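Long-range contact in peptidoglycan glycosyltransferase (Atopobium parvulum, PDB 4OVD), which belongs to the penicillin-binding proteins, cell-wall enzymes that here combine a dimerisation domain with a transpeptidase domain: residues Leu310-Glu322 and Arg336-Leu348. Numbering follows the deposited sequence.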
# COMPACT_ATOMS: atom_id res chain seq x y z
N LEU A 310 -9.39 -24.91 -7.22
CA LEU A 310 -10.37 -24.86 -8.24
C LEU A 310 -9.75 -24.73 -9.61
O LEU A 310 -10.44 -24.90 -10.61
CB LEU A 310 -11.31 -23.70 -7.99
CG LEU A 310 -12.05 -23.78 -6.65
CD1 LEU A 310 -12.89 -22.54 -6.50
CD2 LEU A 310 -12.93 -25.00 -6.47
N PHE A 311 -8.48 -24.39 -9.65
CA PHE A 311 -7.72 -24.33 -10.87
C PHE A 311 -6.30 -24.08 -10.49
O PHE A 311 -6.00 -23.78 -9.32
CB PHE A 311 -8.19 -23.17 -11.81
CG PHE A 311 -8.42 -21.85 -11.13
CD1 PHE A 311 -7.39 -21.02 -10.79
CD2 PHE A 311 -9.74 -21.43 -10.86
CE1 PHE A 311 -7.63 -19.78 -10.19
CE2 PHE A 311 -9.97 -20.22 -10.23
CZ PHE A 311 -8.91 -19.39 -9.91
N GLY A 312 -5.41 -24.16 -11.47
CA GLY A 312 -3.97 -23.81 -11.22
C GLY A 312 -3.51 -22.91 -12.38
O GLY A 312 -4.29 -22.67 -13.30
N PRO A 313 -2.24 -22.43 -12.37
CA PRO A 313 -1.71 -21.53 -13.40
C PRO A 313 -1.90 -22.00 -14.84
O PRO A 313 -2.20 -21.22 -15.74
CB PRO A 313 -0.25 -21.50 -13.06
CG PRO A 313 -0.23 -21.62 -11.58
CD PRO A 313 -1.30 -22.60 -11.26
N ASN A 314 -1.81 -23.30 -15.06
CA ASN A 314 -1.92 -23.83 -16.40
C ASN A 314 -3.29 -24.22 -16.82
O ASN A 314 -3.54 -24.53 -17.99
CB ASN A 314 -0.88 -24.97 -16.56
CG ASN A 314 0.57 -24.45 -16.45
OD1 ASN A 314 0.89 -23.25 -16.71
ND2 ASN A 314 1.44 -25.32 -16.02
N SER A 315 -4.27 -24.11 -15.90
CA SER A 315 -5.66 -24.41 -16.24
C SER A 315 -6.11 -23.52 -17.36
O SER A 315 -6.07 -22.30 -17.22
CB SER A 315 -6.59 -24.28 -15.03
OG SER A 315 -6.08 -25.07 -13.98
N THR A 316 -6.63 -24.15 -18.41
CA THR A 316 -7.01 -23.47 -19.62
C THR A 316 -8.46 -23.48 -19.96
O THR A 316 -9.07 -24.52 -19.99
CB THR A 316 -6.16 -24.03 -20.77
OG1 THR A 316 -4.80 -23.85 -20.41
CG2 THR A 316 -6.43 -23.34 -22.11
N PHE A 317 -9.01 -22.27 -20.22
CA PHE A 317 -10.45 -22.04 -20.50
C PHE A 317 -10.67 -21.24 -21.75
O PHE A 317 -9.81 -20.45 -22.20
CB PHE A 317 -11.08 -21.30 -19.34
CG PHE A 317 -10.88 -21.98 -18.03
CD1 PHE A 317 -11.78 -22.94 -17.59
CD2 PHE A 317 -9.80 -21.68 -17.24
CE1 PHE A 317 -11.58 -23.59 -16.40
CE2 PHE A 317 -9.57 -22.36 -16.06
CZ PHE A 317 -10.49 -23.29 -15.62
N ASN A 318 -11.81 -21.51 -22.38
CA ASN A 318 -12.17 -20.81 -23.61
C ASN A 318 -12.83 -19.48 -23.18
O ASN A 318 -13.94 -19.44 -22.67
CB ASN A 318 -13.08 -21.68 -24.49
CG ASN A 318 -13.21 -21.12 -25.89
OD1 ASN A 318 -12.24 -21.05 -26.66
ND2 ASN A 318 -14.40 -20.73 -26.24
N ILE A 319 -12.11 -18.39 -23.34
CA ILE A 319 -12.62 -17.10 -22.84
C ILE A 319 -13.26 -16.27 -23.97
O ILE A 319 -12.56 -15.91 -24.94
CB ILE A 319 -11.48 -16.37 -22.11
CG1 ILE A 319 -10.91 -17.22 -20.91
CG2 ILE A 319 -11.91 -15.01 -21.57
CD1 ILE A 319 -11.89 -17.53 -19.83
N PRO A 320 -14.58 -15.94 -23.84
CA PRO A 320 -15.20 -15.13 -24.90
C PRO A 320 -14.68 -13.72 -24.95
O PRO A 320 -13.92 -13.29 -24.09
CB PRO A 320 -16.70 -15.15 -24.55
CG PRO A 320 -16.73 -15.39 -23.08
CD PRO A 320 -15.51 -16.19 -22.73
N THR A 321 -15.11 -12.97 -25.97
CA THR A 321 -14.64 -11.57 -26.12
C THR A 321 -15.29 -10.73 -25.11
O THR A 321 -14.75 -9.71 -24.74
CB THR A 321 -14.97 -10.97 -27.51
OG1 THR A 321 -16.31 -11.34 -27.81
CG2 THR A 321 -14.10 -11.57 -28.61
N GLU A 322 -16.48 -11.14 -24.69
CA GLU A 322 -17.19 -10.38 -23.70
C GLU A 322 -18.01 -11.35 -22.90
O GLU A 322 -18.22 -12.44 -23.38
CB GLU A 322 -18.16 -9.38 -24.36
CG GLU A 322 -19.17 -10.04 -25.29
CD GLU A 322 -20.15 -9.05 -25.98
OE1 GLU A 322 -19.95 -7.82 -25.90
OE2 GLU A 322 -21.12 -9.51 -26.63
N ARG A 336 -8.48 -9.56 -30.41
CA ARG A 336 -9.27 -10.69 -30.83
C ARG A 336 -10.70 -10.30 -31.05
O ARG A 336 -11.11 -9.28 -30.57
CB ARG A 336 -9.15 -11.84 -29.80
CG ARG A 336 -9.55 -11.49 -28.38
CD ARG A 336 -9.08 -12.54 -27.36
NE ARG A 336 -9.68 -12.21 -26.05
CZ ARG A 336 -10.79 -12.75 -25.58
NH1 ARG A 336 -11.39 -13.69 -26.28
NH2 ARG A 336 -11.27 -12.36 -24.41
N THR A 337 -11.38 -11.09 -31.87
CA THR A 337 -12.78 -10.91 -32.17
C THR A 337 -13.42 -12.26 -31.92
O THR A 337 -14.57 -12.49 -32.24
CB THR A 337 -13.06 -10.41 -33.63
OG1 THR A 337 -12.36 -11.22 -34.58
CG2 THR A 337 -12.65 -8.92 -33.81
N SER A 338 -12.67 -13.15 -31.28
CA SER A 338 -13.17 -14.46 -31.00
C SER A 338 -12.59 -14.84 -29.67
O SER A 338 -11.65 -14.18 -29.12
CB SER A 338 -12.69 -15.44 -32.09
OG SER A 338 -11.25 -15.33 -32.24
N ALA A 339 -13.21 -15.88 -29.14
CA ALA A 339 -12.83 -16.48 -27.89
C ALA A 339 -11.36 -16.97 -28.01
O ALA A 339 -10.91 -17.33 -29.07
CB ALA A 339 -13.75 -17.66 -27.61
N MSE A 340 -10.63 -16.95 -26.92
CA MSE A 340 -9.29 -17.40 -26.95
C MSE A 340 -9.18 -18.36 -25.79
O MSE A 340 -9.78 -18.18 -24.74
CB MSE A 340 -8.38 -16.17 -26.78
CG MSE A 340 -6.90 -16.48 -26.61
SE MSE A 340 -5.82 -14.86 -26.19
CE MSE A 340 -4.19 -15.86 -25.65
N ASP A 341 -8.42 -19.41 -26.02
CA ASP A 341 -8.11 -20.38 -24.98
C ASP A 341 -7.02 -19.73 -24.17
O ASP A 341 -5.97 -19.39 -24.73
CB ASP A 341 -7.63 -21.65 -25.68
CG ASP A 341 -8.77 -22.34 -26.37
OD1 ASP A 341 -9.82 -22.49 -25.68
OD2 ASP A 341 -8.64 -22.68 -27.57
N MSE A 342 -7.24 -19.49 -22.90
CA MSE A 342 -6.23 -18.82 -22.07
C MSE A 342 -6.06 -19.56 -20.80
O MSE A 342 -7.04 -20.03 -20.23
CB MSE A 342 -6.73 -17.42 -21.61
CG MSE A 342 -7.13 -16.43 -22.65
SE MSE A 342 -7.65 -14.82 -21.63
CE MSE A 342 -8.44 -13.83 -23.14
N SER A 343 -4.82 -19.81 -20.40
CA SER A 343 -4.54 -20.41 -19.08
C SER A 343 -4.80 -19.27 -18.06
O SER A 343 -4.87 -18.09 -18.44
CB SER A 343 -3.12 -20.87 -19.01
OG SER A 343 -2.24 -19.75 -19.14
N VAL A 344 -4.93 -19.63 -16.79
CA VAL A 344 -5.11 -18.67 -15.72
C VAL A 344 -3.88 -17.77 -15.76
O VAL A 344 -3.98 -16.55 -15.57
CB VAL A 344 -5.26 -19.33 -14.35
CG1 VAL A 344 -5.29 -18.26 -13.24
CG2 VAL A 344 -6.52 -20.18 -14.31
N ARG A 345 -2.71 -18.37 -15.94
CA ARG A 345 -1.44 -17.60 -16.09
C ARG A 345 -1.60 -16.53 -17.21
O ARG A 345 -1.32 -15.35 -17.04
CB ARG A 345 -0.26 -18.52 -16.43
CG ARG A 345 1.04 -17.78 -16.65
CD ARG A 345 2.10 -18.72 -17.21
NE ARG A 345 2.31 -19.90 -16.38
CZ ARG A 345 3.01 -19.89 -15.26
NH1 ARG A 345 3.63 -18.77 -14.84
NH2 ARG A 345 3.15 -21.01 -14.57
N GLU A 346 -2.12 -16.93 -18.32
CA GLU A 346 -2.33 -15.96 -19.42
C GLU A 346 -3.33 -14.86 -19.07
O GLU A 346 -3.16 -13.74 -19.48
CB GLU A 346 -2.79 -16.73 -20.64
CG GLU A 346 -3.12 -15.87 -21.85
CD GLU A 346 -1.97 -15.06 -22.36
OE1 GLU A 346 -0.78 -15.34 -21.94
OE2 GLU A 346 -2.28 -14.12 -23.13
N MSE A 347 -4.39 -15.16 -18.32
CA MSE A 347 -5.39 -14.11 -18.00
C MSE A 347 -4.72 -13.06 -17.17
O MSE A 347 -5.00 -11.84 -17.34
CB MSE A 347 -6.54 -14.70 -17.20
CG MSE A 347 -7.27 -15.73 -17.99
SE MSE A 347 -8.64 -16.58 -16.82
CE MSE A 347 -8.94 -18.24 -17.78
N LEU A 348 -3.80 -13.47 -16.33
CA LEU A 348 -3.04 -12.55 -15.56
C LEU A 348 -1.97 -11.79 -16.37
O LEU A 348 -1.79 -10.63 -16.18
CB LEU A 348 -2.43 -13.26 -14.38
CG LEU A 348 -2.33 -12.44 -13.12
CD1 LEU A 348 -3.67 -12.17 -12.53
CD2 LEU A 348 -1.38 -13.02 -12.10
O HOH W 1 0.04 -21.44 -19.04
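Phe317 pairs with Met342 and Ile319 with Met340 in a two-stranded antiparallel sheet, strands 316-319 and 340-343 running 145° apart, with 4.4 Å between their axes at closest approach. Both are hydrogen-bonded pairs; Thr316 with Ser343 and Asn318 with Asp341 are the non-hydrogen-bonded ones. The pairing carries over into the start of helix 344-350, where Arg345 N donates to Pro313 O at 2.9 Å, and Val344 N to Ser315 O. Ser343 is the N-cap: its OG accepts from Glu346 N, and one water joins this OG to Asn314 OD1.

Phe317, Ile319 and Met342 (selenomethionine, like Met340 and Met347) share one face of the sheet. Met347 CE touches the first two, 3.6 Å from Phe317 CD2 and 3.7 Å from Ile319 CD1. Val344 CG2 lies at the edge of the Phe317 ring and also meets Phe311 CD1 at 3.7 Å. With CG anti to the carbonyl carbon (chi1 -55°), the Phe317 ring lies alongside Val344; it also meets the Phe358 ring, the planes about 50° apart, and touches Leu363, both of helix 353-364.

At the far end, Arg336 grips two successive carbonyls: NH1 binds Ile319 O at 2.8 Å and NH2 binds Pro320 O at 2.8 Å, the latter near the guanidinium plane. Ile319 O also accepts from Met340 N, which approaches from the opposite face of the carbonyl plane. Met342 CE lies over one face of the Arg336 guanidinium, offset toward its rim, while Asp332 and Asp334 form salt bridges with Arg336. Arg345 is bent at chi3, and its NH2 forms a salt bridge with Asp466 of helix 458-474.

The arrangement is a two-stranded antiparallel sheet running directly into an N-capped helix, packed against helix 353-364 at the periphery of the transpeptidase domain.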